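Local coordinates for salmonella typhimurium DB7155 bacteriophage DET7 tailspike (Bacteriophage, PDB 2V5I), which probably binds and hydrolyses the O-antigen of its Salmonella host as the trimeric, beta-helical receptor-binding tailspike of the phage, at residues D288-G293 / I327-S332; V335-D340 / A357-H362; D384-I389 / L410-P415. One frame throughout, in Å; residues are numbered along the deposited sequence.

Overall arrangement
All three contacts lie in the parallel beta-helix and follow one another along the chain. Contact 1 joins two faces across the interior, whereas contacts 2 and 3 each pair neighbouring strands of successive coils. The order 290-291, 335-342, 357-364, 386-388, 412-414 runs through one parallel face. Contacts 1 and 2, with centres about 8 Å apart, meet where Leu292 N lies 2.9 Å from Gly338 O, a probable hydrogen bond. Contacts 2 and 3, centres about 10 Å apart, meet through Ala361 N and Ile387 O, also 2.9 Å. Contacts 1 and 3 do not touch, their nearest atoms being about 9 Å apart.

Contact 1 (D288-G293 / I327-S332)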
ATOM      1  N   ASP A 288       2.086 -22.675   1.287  1.00  9.74           N
ATOM      2  CA  ASP A 288       1.628 -21.345   1.713  1.00  9.72           C
ATOM      3  C   ASP A 288       2.410 -20.258   0.967  1.00  7.62           C
ATOM      4  O   ASP A 288       3.575 -20.489   0.598  1.00  8.56           O
ATOM      5  CB  ASP A 288       1.831 -21.138   3.209  1.00 11.74           C
ATOM      6  CG  ASP A 288       0.974 -22.054   4.073  1.00 17.33           C
ATOM      7  OD1 ASP A 288       0.239 -22.933   3.545  1.00 16.35           O
ATOM      8  OD2 ASP A 288       1.026 -21.790   5.311  1.00 22.54           O
ATOM      9  N   GLY A 289       1.851 -19.054   0.837  1.00  7.55           N
ATOM     10  CA  GLY A 289       2.624 -17.945   0.304  1.00  6.59           C
ATOM     11  C   GLY A 289       3.661 -17.565   1.386  1.00  7.43           C
ATOM     12  O   GLY A 289       4.863 -17.587   1.170  1.00  8.43           O
ATOM     13  N   PHE A 290       3.134 -17.085   2.518  1.00  6.58           N
ATOM     14  CA  PHE A 290       3.971 -16.799   3.697  1.00  7.23           C
ATOM     15  C   PHE A 290       3.473 -17.693   4.849  1.00  9.72           C
ATOM     16  O   PHE A 290       2.280 -17.646   5.181  1.00 10.52           O
ATOM     17  CB  PHE A 290       3.797 -15.333   4.112  1.00  7.79           C
ATOM     18  CG  PHE A 290       4.349 -14.349   3.121  1.00  8.03           C
ATOM     19  CD1 PHE A 290       3.643 -14.065   1.924  1.00  7.00           C
ATOM     20  CD2 PHE A 290       5.513 -13.673   3.336  1.00  9.64           C
ATOM     21  CE1 PHE A 290       4.158 -13.167   1.025  1.00  9.20           C
ATOM     22  CE2 PHE A 290       6.022 -12.733   2.393  1.00  7.80           C
ATOM     23  CZ  PHE A 290       5.331 -12.537   1.245  1.00  9.00           C
ATOM     24  N   ASP A 291       4.368 -18.535   5.393  1.00 11.10           N
ATOM     25  CA  ASP A 291       4.076 -19.437   6.531  1.00  9.79           C
ATOM     26  C   ASP A 291       4.848 -18.919   7.728  1.00  9.42           C
ATOM     27  O   ASP A 291       6.008 -19.246   7.900  1.00 10.78           O
ATOM     28  CB  ASP A 291       4.547 -20.867   6.205  1.00 12.00           C
ATOM     29  CG  ASP A 291       4.334 -21.860   7.343  1.00 20.73           C
ATOM     30  OD1 ASP A 291       3.732 -21.509   8.388  1.00 25.09           O
ATOM     31  OD2 ASP A 291       4.823 -23.001   7.181  1.00 31.00           O
ATOM     32  N   LEU A 292       4.176 -18.083   8.535  1.00  9.22           N
ATOM     33  CA  LEU A 292       4.814 -17.325   9.597  1.00 10.09           C
ATOM     34  C   LEU A 292       4.531 -17.750  11.042  1.00 11.79           C
ATOM     35  O   LEU A 292       4.827 -17.021  11.989  1.00 13.06           O
ATOM     36  CB  LEU A 292       4.554 -15.811   9.428  1.00  9.72           C
ATOM     37  CG  LEU A 292       4.781 -15.249   8.006  1.00 11.10           C
ATOM     38  CD1 LEU A 292       4.499 -13.766   7.970  1.00 12.30           C
ATOM     39  CD2 LEU A 292       6.163 -15.556   7.515  1.00  9.93           C
ATOM     40  N   GLY A 293       3.985 -18.930  11.186  1.00 12.63           N
ATOM     41  CA  GLY A 293       3.707 -19.475  12.490  1.00 11.77           C
ATOM     42  C   GLY A 293       4.943 -19.905  13.237  1.00 10.25           C
ATOM     43  O   GLY A 293       5.983 -20.101  12.658  1.00 10.25           O
ATOM     44  N   ILE A 327       2.531  -7.119   1.540  1.00  7.33           N
ATOM     45  CA  ILE A 327       2.825  -8.414   0.911  1.00  8.44           C
ATOM     46  C   ILE A 327       1.691  -8.845   0.003  1.00  8.70           C
ATOM     47  O   ILE A 327       0.544  -8.491   0.218  1.00  9.25           O
ATOM     48  CB  ILE A 327       3.141  -9.511   1.981  1.00  9.52           C
ATOM     49  CG1 ILE A 327       2.018  -9.722   2.985  1.00 12.38           C
ATOM     50  CG2 ILE A 327       4.438  -9.177   2.710  1.00 10.40           C
ATOM     51  CD1 ILE A 327       2.075 -10.994   3.714  1.00 14.12           C
ATOM     52  N   LEU A 328       2.023  -9.666  -0.997  1.00  7.99           N
ATOM     53  CA  LEU A 328       1.061 -10.102  -2.030  1.00  9.23           C
ATOM     54  C   LEU A 328       1.222 -11.598  -2.265  1.00  8.72           C
ATOM     55  O   LEU A 328       2.358 -12.086  -2.333  1.00  8.92           O
ATOM     56  CB  LEU A 328       1.313  -9.377  -3.353  1.00  9.28           C
ATOM     57  CG  LEU A 328       0.562  -9.843  -4.622  1.00 16.96           C
ATOM     58  CD1 LEU A 328      -0.900  -9.629  -4.492  1.00 19.86           C
ATOM     59  CD2 LEU A 328       1.129  -9.153  -5.884  1.00 21.88           C
ATOM     60  N   VAL A 329       0.095 -12.321  -2.270  1.00  8.17           N
ATOM     61  CA  VAL A 329       0.111 -13.747  -2.587  1.00  7.34           C
ATOM     62  C   VAL A 329      -0.945 -14.024  -3.667  1.00  7.22           C
ATOM     63  O   VAL A 329      -2.061 -13.541  -3.556  1.00  8.63           O
ATOM     64  CB  VAL A 329      -0.183 -14.625  -1.355  1.00  7.05           C
ATOM     65  CG1 VAL A 329      -0.182 -16.114  -1.721  1.00 11.10           C
ATOM     66  CG2 VAL A 329       0.810 -14.362  -0.172  1.00  8.81           C
ATOM     67  N   MET A 330      -0.584 -14.862  -4.649  1.00  7.44           N
ATOM     68  CA  MET A 330      -1.572 -15.317  -5.629  1.00  8.71           C
ATOM     69  C   MET A 330      -1.363 -16.776  -6.007  1.00  8.99           C
ATOM     70  O   MET A 330      -0.226 -17.261  -6.066  1.00  9.80           O
ATOM     71  CB  MET A 330      -1.449 -14.460  -6.898  1.00 11.42           C
ATOM     72  CG  MET A 330      -1.763 -13.014  -6.675  1.00 13.52           C
ATOM     73  SD  MET A 330      -1.743 -12.068  -8.227  1.00 19.57           S
ATOM     74  CE  MET A 330      -3.061 -12.908  -9.099  1.00 23.67           C
ATOM     75  N   ASN A 331      -2.492 -17.472  -6.172  1.00  9.63           N
ATOM     76  CA  ASN A 331      -2.536 -18.845  -6.687  1.00  9.62           C
ATOM     77  C   ASN A 331      -1.865 -19.904  -5.804  1.00 11.44           C
ATOM     78  O   ASN A 331      -1.411 -20.912  -6.300  1.00  9.99           O
ATOM     79  CB  ASN A 331      -2.016 -18.919  -8.122  1.00 11.27           C
ATOM     80  CG  ASN A 331      -2.471 -20.162  -8.834  1.00 16.48           C
ATOM     81  OD1 ASN A 331      -3.639 -20.599  -8.670  1.00 16.71           O
ATOM     82  ND2 ASN A 331      -1.598 -20.717  -9.701  1.00 16.68           N
ATOM     83  N   SER A 332      -1.885 -19.734  -4.494  1.00  8.86           N
ATOM     84  CA  SER A 332      -1.385 -20.771  -3.573  1.00 10.13           C
ATOM     85  C   SER A 332      -2.321 -21.976  -3.587  1.00 10.30           C
ATOM     86  O   SER A 332      -3.512 -21.856  -3.772  1.00 10.21           O
ATOM     87  CB  SER A 332      -1.218 -20.239  -2.142  1.00 12.42           C
ATOM     88  OG  SER A 332      -2.453 -19.718  -1.676  1.00 12.25           O
TER
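Phe290 lays one face of its ring over the CD1 methyl of Ile327, a CH-pi contact with CD1 4.0 Å from the Phe290 ring centroid. The methyl sits over the face, 14° off the ring normal and displaced somewhat toward the rim. Ile327 reaches the ring with two branches at once: CG1, placed between the backbone N and the carbonyl carbon (chi1 58°), carries CD1 over the face, while CG2 turns to the far end of the ring and comes within 3.8 Å of Phe290 CZ. The two side chains approach from opposite directions, as expected for residues on facing walls. Val329 closes on the same ring in another way. Its CG2 lies in the ring plane at the edge, 3.5 Å from Phe290 CD1, and Leu328 O also lies at that edge, 4.0 Å from Phe290 CE1. The second branch of Val329, CG1, rests 3.9 Å from Gly289 CA, where the backbones come nearest. A stack with Phe258 of the preceding coil extends the aromatic packing along the helix axis, and Val349 continues the row from Ile327. Side chains from two walls, meeting face-on and edge-on without cross-wall backbone pairing, form the stacked hydrophobic interior characteristic of a right-handed parallel beta-helix, the fold of the P22 tailspike family.

Contact 2 (V335-D340 / A357-H362); sequences VGLGMD and AGMLAH
Strands 338-340 and 359-362 run parallel in adjacent coils, their axes 4.6 Å apart at closest approach, and their N-to-C directions differ by 10°. The bonds alternate in the parallel manner: Leu337 O takes Leu360 N at 2.9 Å, nearly along the C=O axis, and Met339 N then gives to Leu360 O at 3.1 Å. His362 N to Met339 O continues the pattern, and at the corner Gly336 N and Leu337 N reach the carbonyls of Ala357 and Gly358. On the face bearing Leu337, Met339, Met359 and Ala361, apolar side chains pair position by position. Leu337 and Met359 lie side by side and point the same way, CD2 of Leu337 meeting SD of Met359 at 3.9 Å. Met339 folds its CG between the backbone N and the carbonyl carbon (chi1 50°), which sets CG 4.0 Å from Ala361 CB; Phe368 packs against this face from another wall. On the other face Val335 CG1 crosses to Leu360 CB, 3.8 Å away. Asp340 CB lies 4.0 Å from His362 CB. Their polar ends diverge: the carboxylate is held by His316 and the backbone N of Ser294 and Asp295, while His362 NE2 bonds to Tyr364 OH. In-register stacking of equivalent positions from coil to coil, with continuous parallel hydrogen bonding, is characteristic of the parallel beta-helix.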
ATOM      1  N   VAL A 335      -2.446 -22.430   1.805  1.00 11.99           N
ATOM      2  CA  VAL A 335      -3.050 -21.241   2.413  1.00 11.50           C
ATOM      3  C   VAL A 335      -2.237 -20.006   1.952  1.00 10.68           C
ATOM      4  O   VAL A 335      -0.998 -20.035   2.075  1.00 12.21           O
ATOM      5  CB  VAL A 335      -2.942 -21.317   3.928  1.00 12.65           C
ATOM      6  CG1 VAL A 335      -3.539 -20.099   4.585  1.00 16.41           C
ATOM      7  CG2 VAL A 335      -3.676 -22.512   4.428  1.00 13.54           C
ATOM      8  N   GLY A 336      -2.865 -18.912   1.557  1.00  9.06           N
ATOM      9  CA  GLY A 336      -2.069 -17.784   1.128  1.00  8.93           C
ATOM     10  C   GLY A 336      -1.135 -17.230   2.196  1.00 10.11           C
ATOM     11  O   GLY A 336       0.075 -17.081   1.960  1.00 10.74           O
ATOM     12  N   LEU A 337      -1.731 -16.830   3.337  1.00  9.72           N
ATOM     13  CA  LEU A 337      -1.013 -16.303   4.510  1.00  9.05           C
ATOM     14  C   LEU A 337      -1.387 -17.156   5.743  1.00  9.96           C
ATOM     15  O   LEU A 337      -2.545 -17.203   6.149  1.00 11.75           O
ATOM     16  CB  LEU A 337      -1.366 -14.839   4.781  1.00 11.71           C
ATOM     17  CG  LEU A 337      -0.771 -14.237   6.040  1.00 14.67           C
ATOM     18  CD1 LEU A 337       0.715 -14.172   6.055  1.00 13.17           C
ATOM     19  CD2 LEU A 337      -1.327 -12.827   6.245  1.00 14.22           C
ATOM     20  N   GLY A 338      -0.370 -17.778   6.324  1.00  9.34           N
ATOM     21  CA  GLY A 338      -0.513 -18.608   7.505  1.00  9.26           C
ATOM     22  C   GLY A 338       0.246 -17.985   8.641  1.00  9.99           C
ATOM     23  O   GLY A 338       1.375 -17.557   8.485  1.00 11.91           O
ATOM     24  N   MET A 339      -0.400 -17.822   9.791  1.00 10.91           N
ATOM     25  CA  MET A 339       0.334 -17.349  10.950  1.00 11.72           C
ATOM     26  C   MET A 339      -0.285 -17.836  12.241  1.00 11.06           C
ATOM     27  O   MET A 339      -1.373 -18.416  12.246  1.00 11.67           O
ATOM     28  CB  MET A 339       0.430 -15.844  10.958  1.00 15.83           C
ATOM     29  CG  MET A 339      -0.821 -15.175  10.756  1.00 15.99           C
ATOM     30  SD  MET A 339      -0.663 -13.352  11.023  1.00 20.10           S
ATOM     31  CE  MET A 339       0.438 -12.876   9.772  1.00 24.18           C
ATOM     32  N   ASP A 340       0.485 -17.697  13.303  1.00 10.29           N
ATOM     33  CA  ASP A 340      -0.009 -17.931  14.681  1.00 10.34           C
ATOM     34  C   ASP A 340       0.625 -16.917  15.629  1.00  8.72           C
ATOM     35  O   ASP A 340       1.437 -16.061  15.182  1.00  9.97           O
ATOM     36  CB  ASP A 340       0.178 -19.387  15.145  1.00 10.22           C
ATOM     37  CG  ASP A 340       1.608 -19.747  15.631  1.00 12.76           C
ATOM     38  OD1 ASP A 340       2.482 -18.873  15.664  1.00 13.76           O
ATOM     39  OD2 ASP A 340       1.826 -20.986  15.941  1.00 13.86           O
ATOM     40  N   ALA A 357      -7.464 -21.814   0.919  1.00 15.18           N
ATOM     41  CA  ALA A 357      -7.821 -20.713   1.806  1.00 13.21           C
ATOM     42  C   ALA A 357      -6.902 -19.517   1.552  1.00 12.63           C
ATOM     43  O   ALA A 357      -5.715 -19.671   1.226  1.00 12.69           O
ATOM     44  CB  ALA A 357      -7.718 -21.154   3.207  1.00 15.94           C
ATOM     45  N   GLY A 358      -7.413 -18.319   1.823  1.00 10.06           N
ATOM     46  CA  GLY A 358      -6.587 -17.152   1.669  1.00  8.94           C
ATOM     47  C   GLY A 358      -5.757 -16.811   2.880  1.00 11.46           C
ATOM     48  O   GLY A 358      -4.610 -16.401   2.737  1.00 10.70           O
ATOM     49  N   MET A 359      -6.365 -16.902   4.075  1.00  9.92           N
ATOM     50  CA  MET A 359      -5.647 -16.646   5.312  1.00  8.92           C
ATOM     51  C   MET A 359      -6.093 -17.640   6.378  1.00  8.75           C
ATOM     52  O   MET A 359      -7.272 -17.886   6.530  1.00 11.00           O
ATOM     53  CB  MET A 359      -5.854 -15.203   5.836  1.00 10.58           C
ATOM     54  CG  MET A 359      -4.998 -14.877   7.064  1.00 14.01           C
ATOM     55  SD  MET A 359      -5.008 -13.121   7.510  1.00 20.94           S
ATOM     56  CE  MET A 359      -6.566 -13.073   8.422  1.00 25.50           C
ATOM     57  N   LEU A 360      -5.135 -18.120   7.181  1.00 10.05           N
ATOM     58  CA  LEU A 360      -5.441 -18.955   8.328  1.00 11.14           C
ATOM     59  C   LEU A 360      -4.572 -18.422   9.438  1.00  9.52           C
ATOM     60  O   LEU A 360      -3.355 -18.663   9.499  1.00 11.68           O
ATOM     61  CB  LEU A 360      -5.160 -20.445   8.058  1.00 11.51           C
ATOM     62  CG  LEU A 360      -5.890 -21.414   8.988  1.00 17.08           C
ATOM     63  CD1 LEU A 360      -5.575 -22.834   8.576  1.00 21.46           C
ATOM     64  CD2 LEU A 360      -5.548 -21.219  10.430  1.00 19.08           C
ATOM     65  N   ALA A 361      -5.179 -17.606  10.303  1.00 10.06           N
ATOM     66  CA  ALA A 361      -4.489 -16.967  11.379  1.00 10.78           C
ATOM     67  C   ALA A 361      -4.938 -17.590  12.680  1.00 12.65           C
ATOM     68  O   ALA A 361      -6.016 -17.305  13.195  1.00 12.37           O
ATOM     69  CB  ALA A 361      -4.789 -15.452  11.373  1.00 12.91           C
ATOM     70  N   HIS A 362      -4.056 -18.385  13.264  1.00 10.94           N
ATOM     71  CA  HIS A 362      -4.297 -18.975  14.564  1.00 11.28           C
ATOM     72  C   HIS A 362      -3.690 -18.057  15.607  1.00 10.97           C
ATOM     73  O   HIS A 362      -2.677 -18.366  16.276  1.00 10.37           O
ATOM     74  CB  HIS A 362      -3.697 -20.386  14.619  1.00 12.50           C
ATOM     75  CG  HIS A 362      -4.200 -21.185  15.769  1.00 14.19           C
ATOM     76  ND1 HIS A 362      -4.324 -22.554  15.708  1.00 20.65           N
ATOM     77  CD2 HIS A 362      -4.605 -20.819  17.006  1.00 15.82           C
ATOM     78  CE1 HIS A 362      -4.793 -22.990  16.861  1.00 17.97           C
ATOM     79  NE2 HIS A 362      -4.984 -21.964  17.662  1.00 17.05           N
TER

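Contact 3 (D384-I389 / L410-P415); sequences DQIIII and LVISAP
Backbone hydrogen bonds set the frame between the segments 384-389 and 410-415. Ser413 N donates to Ile386 O at 2.9 Å and Ile388 N to Ser413 O at 3.0 Å, both nearly straight, while Ile386 N bends to 131° in reaching Val411 O. Before the strands proper, Gln385 N meets Leu410 O. Strands 386-388 and 412-414 are almost exactly parallel, and the side chains of paired residues fall on the same face, so the pair forms consecutive rungs of a parallel beta-helix, with strand 431-433 flanking the far edge.

One side-chain bond adds to the backbone set. Asp384 OD1 accepts from Leu410 N at 2.8 Å with an almost straight N-H...O (172°); the donor comes on the anti side of the carboxylate and 22° out of its plane. CG of Asp384 lies beside its own backbone N, opposite the carbonyl carbon, which turns the carboxylate toward the next coil. Its other oxygen, OD2, packs 3.4 Å from Ser413 CB. Ser413 OG instead bonds to a water at 2.9 Å, and that water makes a weak bond to Ile388 O.

Apolar contacts occupy the interior face. Ile386 and Ile412 point the same way side by side, CD1 of Ile386 touching CG1 of Ile412 at 3.9 Å. Two residues further along the same strands, Ile388 CB and Ala414 CB are also 3.9 Å apart. Just before the strands, the Gln385 amide crosses the Val411 methyls, with CG2 nearest to NE2, and this NE2 is tied to Gln405 OE1.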
ATOM      1  N   ASP A 384     -12.824 -22.659   4.984  1.00 17.26           N
ATOM      2  CA  ASP A 384     -13.251 -21.298   4.892  1.00 16.15           C
ATOM      3  C   ASP A 384     -12.177 -20.476   4.188  1.00 15.79           C
ATOM      4  O   ASP A 384     -11.014 -20.849   4.227  1.00 18.84           O
ATOM      5  CB  ASP A 384     -13.502 -20.747   6.277  1.00 16.42           C
ATOM      6  CG  ASP A 384     -14.467 -21.640   7.082  1.00 19.72           C
ATOM      7  OD1 ASP A 384     -15.482 -22.082   6.518  1.00 20.97           O
ATOM      8  OD2 ASP A 384     -14.171 -21.932   8.257  1.00 27.16           O
ATOM      9  N   GLN A 385     -12.549 -19.339   3.618  1.00 11.81           N
ATOM     10  CA  GLN A 385     -11.583 -18.502   2.885  1.00 11.38           C
ATOM     11  C   GLN A 385     -10.669 -17.731   3.809  1.00 11.82           C
ATOM     12  O   GLN A 385      -9.468 -17.551   3.501  1.00 12.12           O
ATOM     13  CB  GLN A 385     -12.304 -17.585   1.927  1.00  9.64           C
ATOM     14  CG  GLN A 385     -13.014 -18.341   0.772  1.00 13.37           C
ATOM     15  CD  GLN A 385     -14.076 -17.537   0.063  1.00 14.24           C
ATOM     16  OE1 GLN A 385     -13.911 -16.357  -0.231  1.00 15.24           O
ATOM     17  NE2 GLN A 385     -15.177 -18.193  -0.243  1.00 16.01           N
ATOM     18  N   ILE A 386     -11.246 -17.142   4.868  1.00 10.47           N
ATOM     19  CA  ILE A 386     -10.533 -16.292   5.782  1.00 12.30           C
ATOM     20  C   ILE A 386     -10.846 -16.851   7.183  1.00 12.59           C
ATOM     21  O   ILE A 386     -12.002 -16.849   7.592  1.00 12.41           O
ATOM     22  CB  ILE A 386     -11.041 -14.831   5.649  1.00 12.35           C
ATOM     23  CG1 ILE A 386     -10.809 -14.273   4.229  1.00 14.90           C
ATOM     24  CG2 ILE A 386     -10.437 -13.950   6.703  1.00 13.22           C
ATOM     25  CD1 ILE A 386     -11.746 -13.077   3.892  1.00 17.19           C
ATOM     26  N   ILE A 387      -9.834 -17.296   7.918  1.00 11.71           N
ATOM     27  CA  ILE A 387      -9.998 -17.935   9.228  1.00 13.14           C
ATOM     28  C   ILE A 387      -9.128 -17.195  10.234  1.00 12.49           C
ATOM     29  O   ILE A 387      -7.944 -16.968   9.979  1.00 11.56           O
ATOM     30  CB  ILE A 387      -9.514 -19.376   9.153  1.00 15.16           C
ATOM     31  CG1 ILE A 387     -10.393 -20.167   8.181  1.00 17.76           C
ATOM     32  CG2 ILE A 387      -9.463 -20.001  10.570  1.00 17.42           C
ATOM     33  CD1 ILE A 387      -9.626 -21.275   7.413  1.00 23.24           C
ATOM     34  N   ILE A 388      -9.739 -16.739  11.331  1.00 11.73           N
ATOM     35  CA  ILE A 388      -9.031 -16.186  12.464  1.00 11.49           C
ATOM     36  C   ILE A 388      -9.560 -16.939  13.670  1.00 13.06           C
ATOM     37  O   ILE A 388     -10.753 -16.977  13.894  1.00 13.74           O
ATOM     38  CB  ILE A 388      -9.259 -14.663  12.651  1.00 12.97           C
ATOM     39  CG1 ILE A 388      -8.867 -13.897  11.375  1.00 13.83           C
ATOM     40  CG2 ILE A 388      -8.485 -14.157  13.859  1.00 14.54           C
ATOM     41  CD1 ILE A 388      -9.182 -12.412  11.437  1.00 16.22           C
ATOM     42  N   ILE A 389      -8.667 -17.493  14.494  1.00 12.45           N
ATOM     43  CA  ILE A 389      -9.099 -18.362  15.604  1.00 13.26           C
ATOM     44  C   ILE A 389      -9.395 -17.606  16.885  1.00 14.49           C
ATOM     45  O   ILE A 389     -10.431 -17.834  17.503  1.00 15.45           O
ATOM     46  CB  ILE A 389      -8.013 -19.410  15.917  1.00 14.20           C
ATOM     47  CG1 ILE A 389      -7.763 -20.283  14.703  1.00 15.32           C
ATOM     48  CG2 ILE A 389      -8.394 -20.238  17.153  1.00 15.58           C
ATOM     49  CD1 ILE A 389      -8.966 -21.104  14.214  1.00 20.29           C
ATOM     50  N   LEU A 410     -17.240 -21.116   4.577  1.00 16.04           N
ATOM     51  CA  LEU A 410     -17.607 -19.728   4.769  1.00 13.59           C
ATOM     52  C   LEU A 410     -16.607 -18.800   4.051  1.00 13.70           C
ATOM     53  O   LEU A 410     -15.468 -19.181   3.791  1.00 15.48           O
ATOM     54  CB  LEU A 410     -17.593 -19.370   6.250  1.00 13.70           C
ATOM     55  CG  LEU A 410     -18.531 -20.193   7.149  1.00 14.97           C
ATOM     56  CD1 LEU A 410     -18.208 -19.998   8.620  1.00 18.70           C
ATOM     57  CD2 LEU A 410     -19.923 -19.732   6.838  1.00 19.54           C
ATOM     58  N   VAL A 411     -16.997 -17.563   3.869  1.00 11.00           N
ATOM     59  CA  VAL A 411     -16.054 -16.552   3.396  1.00 11.13           C
ATOM     60  C   VAL A 411     -15.168 -16.167   4.586  1.00 11.75           C
ATOM     61  O   VAL A 411     -13.949 -16.151   4.463  1.00 12.36           O
ATOM     62  CB  VAL A 411     -16.752 -15.344   2.806  1.00 12.23           C
ATOM     63  CG1 VAL A 411     -15.749 -14.227   2.441  1.00 14.37           C
ATOM     64  CG2 VAL A 411     -17.520 -15.742   1.589  1.00 12.67           C
ATOM     65  N   ILE A 412     -15.798 -15.813   5.722  1.00 10.93           N
ATOM     66  CA  ILE A 412     -15.088 -15.443   6.931  1.00 10.68           C
ATOM     67  C   ILE A 412     -15.552 -16.313   8.093  1.00 13.02           C
ATOM     68  O   ILE A 412     -16.744 -16.425   8.330  1.00 12.89           O
ATOM     69  CB  ILE A 412     -15.377 -13.967   7.333  1.00 12.07           C
ATOM     70  CG1 ILE A 412     -14.758 -13.042   6.306  1.00 15.29           C
ATOM     71  CG2 ILE A 412     -14.784 -13.640   8.745  1.00 17.83           C
ATOM     72  CD1 ILE A 412     -15.247 -11.603   6.388  1.00 21.51           C
ATOM     73  N   SER A 413     -14.583 -16.866   8.817  1.00 12.61           N
ATOM     74  CA  SER A 413     -14.807 -17.540  10.094  1.00 11.82           C
ATOM     75  C   SER A 413     -13.836 -16.960  11.118  1.00 12.74           C
ATOM     76  O   SER A 413     -12.643 -17.320  11.191  1.00 13.78           O
ATOM     77  CB  SER A 413     -14.556 -19.019   9.900  1.00 15.08           C
ATOM     78  OG  SER A 413     -14.627 -19.734  11.131  1.00 20.51           O
ATOM     79  N   ALA A 414     -14.369 -16.019  11.893  1.00 12.51           N
ATOM     80  CA  ALA A 414     -13.622 -15.272  12.902  1.00 11.56           C
ATOM     81  C   ALA A 414     -14.485 -15.046  14.129  1.00 11.46           C
ATOM     82  O   ALA A 414     -14.814 -13.927  14.505  1.00 11.93           O
ATOM     83  CB  ALA A 414     -13.123 -13.943  12.321  1.00 11.24           C
ATOM     84  N   PRO A 415     -14.879 -16.154  14.768  1.00 12.61           N
ATOM     85  CA  PRO A 415     -15.908 -16.103  15.799  1.00 13.12           C
ATOM     86  C   PRO A 415     -15.587 -15.340  17.066  1.00 11.90           C
ATOM     87  O   PRO A 415     -16.521 -14.997  17.806  1.00 12.75           O
ATOM     88  CB  PRO A 415     -16.161 -17.581  16.102  1.00 12.79           C
ATOM     89  CG  PRO A 415     -14.965 -18.322  15.625  1.00 16.92           C
ATOM     90  CD  PRO A 415     -14.353 -17.516  14.525  1.00 13.57           C
TER
HETATM   91  O   HOH W   1     -12.305 -19.829  12.863  1.00 23.06           O